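Local structure of inactive glucansucrase (Lactobacillus reuteri, 5JBD) at residues T437-A448 and S605-L613; Q462-N470 and S480-M490. The protein is an inactive glucansucrase of glycoside hydrolase family 70, built round a TIM-type beta/alpha barrel and carrying a bound calcium ion. All blocks are in the same frame, centred on the assembly; numbering follows the deposited sequence.

Contact 1. Residues T437-A448 and S605-L613; sequences TNKQYAQYNVPA and SNPYVSGYL
T437 and N445 bury the most surface where the loop ahead of helix 446-455 meets the chain entering strand 612-618. The branches of T437 divide the work. With CG2 anti to the backbone N (chi1 -65° for OG1), the methyl reaches S605, 3.2 Å from its OG, while OG1 lies against the backbone of N606 and 3.4 Å from CD of P607. A beta-branched residue suits this place because methyl and hydroxyl cover different neighbours. The compact apolar ring of P607 takes the hydroxyl side of T437, and its carbonyl O is well used: K439 NZ donates to it over 2.8 Å, in the carbonyl plane and on a lone pair, and two waters donate to it as well. The same ammonium also bonds to the carbonyls of Q434 and K436.

Here the barrel domain, to which helix 446-455 belongs, rests against the antiparallel beta-sheet domain that contains strand 612-618, as in the related alpha-amylase-like enzymes.

N445, at the N-cap position, turns its amide across the interface instead of capping the helix. OD1 accepts from S610 N at 2.9 Å; the N-H...O angle is 167°, though the donor sits above the plane of the N445 carbonyl. ND2 returns a bond of 2.9 Å to S610 O, which lies in the amide plane; asparagine suits because one group both accepts and donates, and ND2 also serves L353 O. Beside it, CB of S610 meets the Y444 ring at its edge, and the S610 hydroxyl bonds to R359. Nearer the sheet, P447 and A448 provide compact surfaces for L613, whose CD2 comes within 3.8 Å of P447 CB, and a water joins A448 N to Y608 O.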
loop_
_atom_site.group_PDB
_atom_site.type_symbol
_atom_site.label_atom_id
_atom_site.label_comp_id
_atom_site.label_asym_id
_atom_site.label_seq_id
_atom_site.Cartn_x
_atom_site.Cartn_y
_atom_site.Cartn_z
ATOM N N THR A 437 5.920 -23.979 -20.406
ATOM C CA THR A 437 5.044 -25.039 -19.879
ATOM C C THR A 437 5.431 -25.332 -18.415
ATOM O O THR A 437 4.582 -25.254 -17.521
ATOM C CB THR A 437 5.144 -26.296 -20.753
ATOM O OG1 THR A 437 4.632 -25.994 -22.059
ATOM C CG2 THR A 437 4.354 -27.466 -20.155
ATOM N N ASN A 438 6.714 -25.621 -18.176
ATOM C CA ASN A 438 7.227 -25.926 -16.835
ATOM C C ASN A 438 7.719 -24.699 -16.122
ATOM O O ASN A 438 8.925 -24.480 -16.008
ATOM C CB ASN A 438 8.341 -26.946 -16.912
ATOM C CG ASN A 438 7.830 -28.267 -17.315
ATOM O OD1 ASN A 438 7.168 -28.953 -16.533
ATOM N ND2 ASN A 438 8.074 -28.614 -18.563
ATOM N N LYS A 439 6.767 -23.930 -15.604
ATOM C CA LYS A 439 7.060 -22.663 -14.963
ATOM C C LYS A 439 7.732 -22.899 -13.614
ATOM O O LYS A 439 7.328 -23.771 -12.868
ATOM C CB LYS A 439 5.775 -21.843 -14.781
ATOM C CG LYS A 439 4.939 -21.626 -16.042
ATOM C CD LYS A 439 3.723 -20.729 -15.772
ATOM C CE LYS A 439 2.565 -21.027 -16.723
ATOM N NZ LYS A 439 2.855 -20.683 -18.136
ATOM N N GLN A 440 8.783 -22.145 -13.336
ATOM C CA GLN A 440 9.507 -22.210 -12.062
ATOM C C GLN A 440 9.005 -21.200 -11.040
ATOM O O GLN A 440 9.132 -21.435 -9.836
ATOM C CB GLN A 440 11.014 -21.973 -12.293
ATOM C CG GLN A 440 11.709 -23.084 -13.056
ATOM C CD GLN A 440 11.624 -24.385 -12.306
ATOM O OE1 GLN A 440 12.321 -24.616 -11.303
ATOM N NE2 GLN A 440 10.723 -25.237 -12.770
ATOM N N TYR A 441 8.463 -20.076 -11.523
ATOM C CA TYR A 441 8.080 -18.946 -10.675
ATOM C C TYR A 441 6.642 -18.479 -10.875
ATOM O O TYR A 441 5.961 -18.168 -9.906
ATOM C CB TYR A 441 9.020 -17.760 -10.926
ATOM C CG TYR A 441 10.494 -18.120 -10.954
ATOM C CD1 TYR A 441 11.108 -18.691 -9.844
ATOM C CD2 TYR A 441 11.272 -17.898 -12.103
ATOM C CE1 TYR A 441 12.449 -19.036 -9.862
ATOM C CE2 TYR A 441 12.622 -18.239 -12.131
ATOM C CZ TYR A 441 13.203 -18.808 -11.011
ATOM O OH TYR A 441 14.538 -19.144 -11.016
ATOM N N ALA A 442 6.209 -18.372 -12.123
ATOM C CA ALA A 442 4.889 -17.861 -12.464
ATOM C C ALA A 442 3.785 -18.893 -12.225
ATOM O O ALA A 442 4.024 -20.095 -12.201
ATOM C CB ALA A 442 4.853 -17.417 -13.923
ATOM N N GLN A 443 2.567 -18.383 -12.074
ATOM C CA GLN A 443 1.401 -19.227 -11.806
ATOM C C GLN A 443 1.068 -20.142 -12.959
ATOM O O GLN A 443 1.077 -19.727 -14.105
ATOM C CB GLN A 443 0.175 -18.343 -11.509
ATOM C CG GLN A 443 0.218 -17.712 -10.142
ATOM C CD GLN A 443 -0.081 -18.720 -9.065
ATOM O OE1 GLN A 443 0.792 -19.112 -8.291
ATOM N NE2 GLN A 443 -1.311 -19.150 -9.014
ATOM N N TYR A 444 0.740 -21.393 -12.636
ATOM C CA TYR A 444 0.134 -22.317 -13.592
ATOM C C TYR A 444 -1.366 -22.014 -13.741
ATOM O O TYR A 444 -1.981 -21.419 -12.855
ATOM C CB TYR A 444 0.314 -23.758 -13.119
ATOM C CG TYR A 444 1.721 -24.313 -13.254
ATOM C CD1 TYR A 444 2.751 -23.887 -12.415
ATOM C CD2 TYR A 444 2.016 -25.259 -14.218
ATOM C CE1 TYR A 444 4.044 -24.380 -12.554
ATOM C CE2 TYR A 444 3.301 -25.772 -14.360
ATOM C CZ TYR A 444 4.311 -25.326 -13.527
ATOM O OH TYR A 444 5.593 -25.840 -13.673
ATOM N N ASN A 445 -1.930 -22.429 -14.867
ATOM C CA ASN A 445 -3.375 -22.411 -15.098
ATOM C C ASN A 445 -4.053 -21.051 -14.924
ATOM O O ASN A 445 -5.147 -20.972 -14.348
ATOM C CB ASN A 445 -4.062 -23.457 -14.182
ATOM C CG ASN A 445 -3.878 -24.884 -14.664
ATOM O OD1 ASN A 445 -4.237 -25.252 -15.805
ATOM N ND2 ASN A 445 -3.379 -25.724 -13.779
ATOM N N VAL A 446 -3.431 -19.981 -15.421
ATOM C CA VAL A 446 -4.018 -18.645 -15.270
ATOM C C VAL A 446 -5.400 -18.546 -15.951
ATOM O O VAL A 446 -6.356 -18.032 -15.338
ATOM C CB VAL A 446 -3.042 -17.522 -15.703
ATOM C CG1 VAL A 446 -3.727 -16.155 -15.685
ATOM C CG2 VAL A 446 -1.844 -17.501 -14.756
ATOM N N PRO A 447 -5.531 -19.060 -17.187
ATOM C CA PRO A 447 -6.852 -19.042 -17.825
ATOM C C PRO A 447 -7.952 -19.751 -17.024
ATOM O O PRO A 447 -9.046 -19.203 -16.882
ATOM C CB PRO A 447 -6.610 -19.739 -19.159
ATOM C CG PRO A 447 -5.184 -19.427 -19.480
ATOM C CD PRO A 447 -4.493 -19.505 -18.133
ATOM N N ALA A 448 -7.648 -20.918 -16.467
ATOM C CA ALA A 448 -8.630 -21.636 -15.639
ATOM C C ALA A 448 -8.954 -20.895 -14.331
ATOM O O ALA A 448 -10.105 -20.914 -13.877
ATOM C CB ALA A 448 -8.159 -23.073 -15.365
ATOM N N SER A 605 -0.470 -30.552 -20.795
ATOM C CA SER A 605 0.604 -29.787 -20.190
ATOM C C SER A 605 1.150 -28.836 -21.245
ATOM O O SER A 605 1.858 -29.254 -22.168
ATOM C CB SER A 605 1.697 -30.719 -19.670
ATOM O OG SER A 605 2.684 -29.986 -18.974
ATOM N N ASN A 606 0.793 -27.555 -21.117
ATOM C CA ASN A 606 1.273 -26.506 -22.023
ATOM C C ASN A 606 1.311 -25.168 -21.252
ATOM O O ASN A 606 0.918 -25.140 -20.077
ATOM C CB ASN A 606 0.422 -26.507 -23.304
ATOM C CG ASN A 606 -1.008 -26.074 -23.069
ATOM O OD1 ASN A 606 -1.266 -25.034 -22.454
ATOM N ND2 ASN A 606 -1.953 -26.844 -23.601
ATOM N N PRO A 607 1.778 -24.066 -21.884
ATOM C CA PRO A 607 1.901 -22.834 -21.101
ATOM C C PRO A 607 0.587 -22.287 -20.511
ATOM O O PRO A 607 0.632 -21.584 -19.497
ATOM C CB PRO A 607 2.506 -21.835 -22.112
ATOM C CG PRO A 607 3.204 -22.692 -23.119
ATOM C CD PRO A 607 2.304 -23.885 -23.251
ATOM N N TYR A 608 -0.538 -22.626 -21.143
ATOM C CA TYR A 608 -1.857 -22.139 -20.776
ATOM C C TYR A 608 -2.587 -23.059 -19.784
ATOM O O TYR A 608 -3.287 -22.559 -18.908
ATOM C CB TYR A 608 -2.713 -21.971 -22.042
ATOM C CG TYR A 608 -2.110 -20.986 -23.029
ATOM C CD1 TYR A 608 -2.412 -19.635 -22.954
ATOM C CD2 TYR A 608 -1.198 -21.402 -24.021
ATOM C CE1 TYR A 608 -1.850 -18.714 -23.836
ATOM C CE2 TYR A 608 -0.628 -20.485 -24.905
ATOM C CZ TYR A 608 -0.960 -19.142 -24.798
ATOM O OH TYR A 608 -0.420 -18.218 -25.649
ATOM N N VAL A 609 -2.406 -24.378 -19.920
ATOM C CA VAL A 609 -3.162 -25.393 -19.157
ATOM C C VAL A 609 -2.233 -26.502 -18.631
ATOM O O VAL A 609 -1.414 -27.057 -19.382
ATOM C CB VAL A 609 -4.279 -26.031 -20.022
ATOM C CG1 VAL A 609 -5.078 -27.075 -19.230
ATOM C CG2 VAL A 609 -5.201 -24.966 -20.599
ATOM N N SER A 610 -2.345 -26.778 -17.328
ATOM C CA SER A 610 -1.728 -27.919 -16.669
ATOM C C SER A 610 -2.843 -28.694 -15.971
ATOM O O SER A 610 -3.159 -28.442 -14.794
ATOM C CB SER A 610 -0.687 -27.435 -15.672
ATOM O OG SER A 610 0.000 -28.523 -15.084
ATOM N N GLY A 611 -3.425 -29.626 -16.714
ATOM C CA GLY A 611 -4.704 -30.249 -16.371
ATOM C C GLY A 611 -5.656 -30.127 -17.553
ATOM O O GLY A 611 -5.334 -30.585 -18.653
ATOM N N TYR A 612 -6.799 -29.479 -17.347
ATOM C CA TYR A 612 -7.768 -29.275 -18.429
ATOM C C TYR A 612 -8.556 -27.998 -18.232
ATOM O O TYR A 612 -8.856 -27.624 -17.090
ATOM C CB TYR A 612 -8.739 -30.456 -18.515
ATOM C CG TYR A 612 -9.740 -30.343 -19.669
ATOM C CD1 TYR A 612 -9.354 -30.601 -20.987
ATOM C CD2 TYR A 612 -11.066 -29.936 -19.440
ATOM C CE1 TYR A 612 -10.253 -30.472 -22.042
ATOM C CE2 TYR A 612 -11.971 -29.807 -20.485
ATOM C CZ TYR A 612 -11.565 -30.085 -21.783
ATOM O OH TYR A 612 -12.472 -29.965 -22.820
ATOM N N LEU A 613 -8.928 -27.358 -19.349
ATOM C CA LEU A 613 -9.877 -26.236 -19.355
ATOM C C LEU A 613 -10.855 -26.383 -20.510
ATOM O O LEU A 613 -10.443 -26.576 -21.663
ATOM C CB LEU A 613 -9.154 -24.871 -19.455
ATOM C CG LEU A 613 -10.068 -23.625 -19.517
ATOM C CD1 LEU A 613 -10.991 -23.532 -18.294
ATOM C CD2 LEU A 613 -9.248 -22.354 -19.677
HETATM O O HOH W 1 1.897 -25.713 -17.545
HETATM O O HOH W 2 -5.926 -22.791 -17.549
HETATM O O HOH W 3 -0.049 -23.497 -16.960
HETATM O O HOH W 4 -1.035 -20.429 -17.190
#

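Contact 2. Residues Q462-N470 and S480-M490; sequences QVYYGDLYN and SIYYDAITTLM
L468, in the weakly bonded helical turn that follows strand 460-464, packs its CD2 methyl 3.7 Å from CG2 of I486, the two side chains crossing at a slant. CG1 of I486 lies beside the backbone N (chi1 -60°), anti to the carbonyl carbon, and carries CD1 to CB of D467. Branched chains let V463, L468 and I486 fill this tight, buried side; the long flexible chain of M490, bent at its third torsion, meets V463 tip to tip, CE 4.0 Å from V463 CG2. The D467 carboxylate turns to other partners, a salt bridge with R395 and hydrogen bonds with Y450 and T390.

S480 ties the backbones together: its N donates to L468 O over 2.8 Å, with an N-H...O angle of 175° yet from above the carbonyl plane. Its small side chain lets CB lie against the D467 carbonyl O, and OG accepts from Y482 N at 3.0 Å, a capping bond at the turn into helix 483-496. A buried water links OG to G466 O. The edge of Y483 points toward the face of Y469 in an offset edge-to-face pair, centroids 5.8 Å apart.

The looser side is at partly exposed N470, where a water joins OD1 to I481 N and ND2 bonds to E478. A parallel strand leading through a loop into a helix that packs back on it is the beta-alpha unit typical of a TIM barrel.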
loop_
_atom_site.group_PDB
_atom_site.type_symbol
_atom_site.label_atom_id
_atom_site.label_comp_id
_atom_site.label_asym_id
_atom_site.label_seq_id
_atom_site.Cartn_x
_atom_site.Cartn_y
_atom_site.Cartn_z
ATOM N N GLN A 462 -12.676 -9.202 -9.723
ATOM C CA GLN A 462 -11.747 -8.143 -10.062
ATOM C C GLN A 462 -10.639 -8.699 -10.963
ATOM O O GLN A 462 -9.913 -9.595 -10.549
ATOM C CB GLN A 462 -11.177 -7.525 -8.783
ATOM C CG GLN A 462 -10.004 -6.550 -8.931
ATOM C CD GLN A 462 -8.681 -7.140 -8.431
ATOM O OE1 GLN A 462 -8.524 -7.375 -7.236
ATOM N NE2 GLN A 462 -7.737 -7.378 -9.339
ATOM N N VAL A 463 -10.531 -8.144 -12.176
ATOM C CA VAL A 463 -9.491 -8.493 -13.152
ATOM C C VAL A 463 -8.262 -7.584 -12.930
ATOM O O VAL A 463 -8.416 -6.419 -12.519
ATOM C CB VAL A 463 -10.034 -8.347 -14.590
ATOM C CG1 VAL A 463 -8.945 -8.635 -15.619
ATOM C CG2 VAL A 463 -11.241 -9.249 -14.810
ATOM N N TYR A 464 -7.059 -8.113 -13.171
ATOM C CA TYR A 464 -5.789 -7.379 -12.953
ATOM C C TYR A 464 -5.185 -6.884 -14.264
ATOM O O TYR A 464 -4.996 -7.679 -15.197
ATOM C CB TYR A 464 -4.774 -8.281 -12.268
ATOM C CG TYR A 464 -3.416 -7.651 -11.956
ATOM C CD1 TYR A 464 -3.314 -6.445 -11.266
ATOM C CD2 TYR A 464 -2.229 -8.288 -12.334
ATOM C CE1 TYR A 464 -2.074 -5.890 -10.965
ATOM C CE2 TYR A 464 -0.985 -7.752 -12.032
ATOM C CZ TYR A 464 -0.909 -6.544 -11.359
ATOM O OH TYR A 464 0.330 -6.020 -11.055
ATOM N N TYR A 465 -4.858 -5.587 -14.312
ATOM C CA TYR A 465 -4.168 -4.970 -15.454
ATOM C C TYR A 465 -3.016 -5.816 -16.005
ATOM O O TYR A 465 -2.921 -6.019 -17.224
ATOM C CB TYR A 465 -3.622 -3.583 -15.080
ATOM C CG TYR A 465 -2.609 -3.019 -16.073
ATOM C CD1 TYR A 465 -2.991 -2.694 -17.376
ATOM C CD2 TYR A 465 -1.268 -2.807 -15.707
ATOM C CE1 TYR A 465 -2.080 -2.185 -18.296
ATOM C CE2 TYR A 465 -0.350 -2.287 -16.618
ATOM C CZ TYR A 465 -0.762 -1.977 -17.908
ATOM O OH TYR A 465 0.119 -1.457 -18.830
ATOM N N GLY A 466 -2.151 -6.293 -15.111
ATOM C CA GLY A 466 -0.983 -7.095 -15.507
ATOM C C GLY A 466 -1.233 -8.509 -16.045
ATOM O O GLY A 466 -0.285 -9.183 -16.473
ATOM N N ASP A 467 -2.481 -8.987 -15.980
ATOM C CA ASP A 467 -2.867 -10.244 -16.609
ATOM C C ASP A 467 -3.378 -10.025 -18.032
ATOM O O ASP A 467 -3.398 -10.969 -18.829
ATOM C CB ASP A 467 -3.917 -10.985 -15.759
ATOM C CG ASP A 467 -3.343 -11.518 -14.444
ATOM O OD1 ASP A 467 -2.129 -11.812 -14.400
ATOM O OD2 ASP A 467 -4.109 -11.652 -13.455
ATOM N N LEU A 468 -3.743 -8.781 -18.373
ATOM C CA LEU A 468 -4.091 -8.413 -19.759
ATOM C C LEU A 468 -2.926 -7.796 -20.537
ATOM O O LEU A 468 -2.869 -7.946 -21.751
ATOM C CB LEU A 468 -5.277 -7.446 -19.788
ATOM C CG LEU A 468 -6.612 -7.930 -19.198
ATOM C CD1 LEU A 468 -7.707 -6.903 -19.455
ATOM C CD2 LEU A 468 -7.018 -9.273 -19.772
ATOM N N TYR A 469 -2.004 -7.117 -19.853
ATOM C CA TYR A 469 -0.907 -6.397 -20.508
ATOM C C TYR A 469 0.414 -6.691 -19.808
ATOM O O TYR A 469 0.433 -6.951 -18.592
ATOM C CB TYR A 469 -1.190 -4.880 -20.502
ATOM C CG TYR A 469 -2.446 -4.538 -21.279
ATOM C CD1 TYR A 469 -2.404 -4.354 -22.672
ATOM C CD2 TYR A 469 -3.688 -4.450 -20.635
ATOM C CE1 TYR A 469 -3.565 -4.082 -23.398
ATOM C CE2 TYR A 469 -4.849 -4.172 -21.348
ATOM C CZ TYR A 469 -4.798 -3.994 -22.717
ATOM O OH TYR A 469 -5.955 -3.726 -23.419
ATOM N N ASN A 470 1.511 -6.638 -20.575
ATOM C CA ASN A 470 2.855 -6.712 -19.993
ATOM C C ASN A 470 3.096 -5.442 -19.197
ATOM O O ASN A 470 3.237 -4.354 -19.755
ATOM C CB ASN A 470 3.923 -6.895 -21.073
ATOM C CG ASN A 470 3.842 -8.250 -21.754
ATOM O OD1 ASN A 470 3.253 -9.200 -21.229
ATOM N ND2 ASN A 470 4.460 -8.353 -22.934
ATOM N N SER A 480 -0.522 -9.151 -22.816
ATOM C CA SER A 480 0.017 -10.344 -22.162
ATOM C C SER A 480 -0.318 -11.578 -22.990
ATOM O O SER A 480 -1.275 -11.597 -23.765
ATOM C CB SER A 480 -0.580 -10.500 -20.752
ATOM O OG SER A 480 -0.386 -11.813 -20.242
ATOM N N ILE A 481 0.457 -12.632 -22.800
ATOM C CA ILE A 481 0.094 -13.954 -23.342
ATOM C C ILE A 481 -1.351 -14.370 -22.981
ATOM O O ILE A 481 -2.010 -15.078 -23.748
ATOM C CB ILE A 481 1.127 -15.032 -22.864
ATOM C CG1 ILE A 481 0.917 -16.381 -23.556
ATOM C CG2 ILE A 481 1.174 -15.163 -21.337
ATOM C CD1 ILE A 481 1.914 -17.463 -23.155
ATOM N N TYR A 482 -1.845 -13.939 -21.823
ATOM C CA TYR A 482 -3.189 -14.341 -21.377
ATOM C C TYR A 482 -4.333 -13.426 -21.827
ATOM O O TYR A 482 -5.481 -13.682 -21.472
ATOM C CB TYR A 482 -3.210 -14.500 -19.856
ATOM C CG TYR A 482 -2.185 -15.472 -19.341
ATOM C CD1 TYR A 482 -2.136 -16.785 -19.826
ATOM C CD2 TYR A 482 -1.249 -15.099 -18.360
ATOM C CE1 TYR A 482 -1.182 -17.676 -19.363
ATOM C CE2 TYR A 482 -0.290 -15.996 -17.898
ATOM C CZ TYR A 482 -0.274 -17.289 -18.398
ATOM O OH TYR A 482 0.667 -18.191 -17.930
ATOM N N TYR A 483 -4.044 -12.393 -22.623
ATOM C CA TYR A 483 -5.086 -11.430 -23.054
ATOM C C TYR A 483 -6.278 -12.112 -23.748
ATOM O O TYR A 483 -7.446 -11.829 -23.418
ATOM C CB TYR A 483 -4.491 -10.325 -23.963
ATOM C CG TYR A 483 -5.516 -9.305 -24.468
ATOM C CD1 TYR A 483 -6.317 -9.577 -25.578
ATOM C CD2 TYR A 483 -5.693 -8.079 -23.821
ATOM C CE1 TYR A 483 -7.262 -8.674 -26.025
ATOM C CE2 TYR A 483 -6.619 -7.161 -24.281
ATOM C CZ TYR A 483 -7.394 -7.462 -25.381
ATOM O OH TYR A 483 -8.316 -6.572 -25.845
ATOM N N ASP A 484 -5.998 -12.998 -24.706
ATOM C CA ASP A 484 -7.078 -13.584 -25.509
ATOM C C ASP A 484 -8.015 -14.443 -24.646
ATOM O O ASP A 484 -9.244 -14.346 -24.760
ATOM C CB ASP A 484 -6.525 -14.405 -26.680
ATOM C CG ASP A 484 -5.990 -13.543 -27.819
ATOM O OD1 ASP A 484 -6.306 -12.343 -27.905
ATOM O OD2 ASP A 484 -5.246 -14.092 -28.645
ATOM N N ALA A 485 -7.434 -15.259 -23.776
ATOM C CA ALA A 485 -8.213 -16.128 -22.908
ATOM C C ALA A 485 -9.073 -15.335 -21.948
ATOM O O ALA A 485 -10.280 -15.567 -21.850
ATOM C CB ALA A 485 -7.298 -17.060 -22.125
ATOM N N ILE A 486 -8.453 -14.372 -21.266
ATOM C CA ILE A 486 -9.158 -13.625 -20.216
ATOM C C ILE A 486 -10.276 -12.759 -20.810
ATOM O O ILE A 486 -11.398 -12.771 -20.285
ATOM C CB ILE A 486 -8.200 -12.828 -19.321
ATOM C CG1 ILE A 486 -7.208 -13.789 -18.649
ATOM C CG2 ILE A 486 -8.984 -12.050 -18.267
ATOM C CD1 ILE A 486 -6.029 -13.130 -17.972
ATOM N N THR A 487 -9.997 -12.066 -21.921
ATOM C CA THR A 487 -11.010 -11.211 -22.569
ATOM C C THR A 487 -12.155 -12.006 -23.184
ATOM O O THR A 487 -13.314 -11.571 -23.150
ATOM C CB THR A 487 -10.407 -10.239 -23.601
ATOM O OG1 THR A 487 -9.682 -10.961 -24.609
ATOM C CG2 THR A 487 -9.489 -9.245 -22.918
ATOM N N THR A 488 -11.856 -13.184 -23.731
ATOM C CA THR A 488 -12.918 -14.099 -24.162
ATOM C C THR A 488 -13.869 -14.431 -22.994
ATOM O O THR A 488 -15.082 -14.380 -23.141
ATOM C CB THR A 488 -12.333 -15.380 -24.799
ATOM O OG1 THR A 488 -11.504 -15.006 -25.895
ATOM C CG2 THR A 488 -13.428 -16.299 -25.329
ATOM N N LEU A 489 -13.303 -14.732 -21.833
ATOM C CA LEU A 489 -14.111 -15.027 -20.649
ATOM C C LEU A 489 -14.891 -13.789 -20.161
ATOM O O LEU A 489 -16.051 -13.902 -19.728
ATOM C CB LEU A 489 -13.221 -15.584 -19.527
ATOM C CG LEU A 489 -12.579 -16.951 -19.799
ATOM C CD1 LEU A 489 -11.461 -17.230 -18.786
ATOM C CD2 LEU A 489 -13.644 -18.048 -19.761
ATOM N N MET A 490 -14.262 -12.618 -20.240
ATOM C CA MET A 490 -14.890 -11.366 -19.784
ATOM C C MET A 490 -16.132 -11.023 -20.620
ATOM O O MET A 490 -17.202 -10.761 -20.063
ATOM C CB MET A 490 -13.873 -10.227 -19.801
ATOM C CG MET A 490 -12.820 -10.323 -18.712
ATOM S SD MET A 490 -11.476 -9.144 -18.955
ATOM C CE MET A 490 -12.240 -7.626 -18.374
HETATM O O HOH W 5 0.156 -11.881 -17.550
HETATM O O HOH W 6 3.225 -11.914 -22.053
#

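Both contacts are largely buried, but they differ in place and chemistry. Contact 2 joins a barrel strand to the next long helix, after an intervening turn and loop, and aliphatic packing dominates. Contact 1 brings together segments far apart in sequence and lies farther from the chain's centre; asparagine, lysine and bridging waters do much of its work, with an exposed serine at its margin. Helix 446-455 precedes strand 460-464 in the chain and connects the two: it contributes P447 and A448 to contact 1, while V446 and Y450 touch Y482 and I486 of contact 2. The contacts also meet directly, Y608 packing on I481 and K439 NZ forming a weak hydrogen bond with Y482 OH.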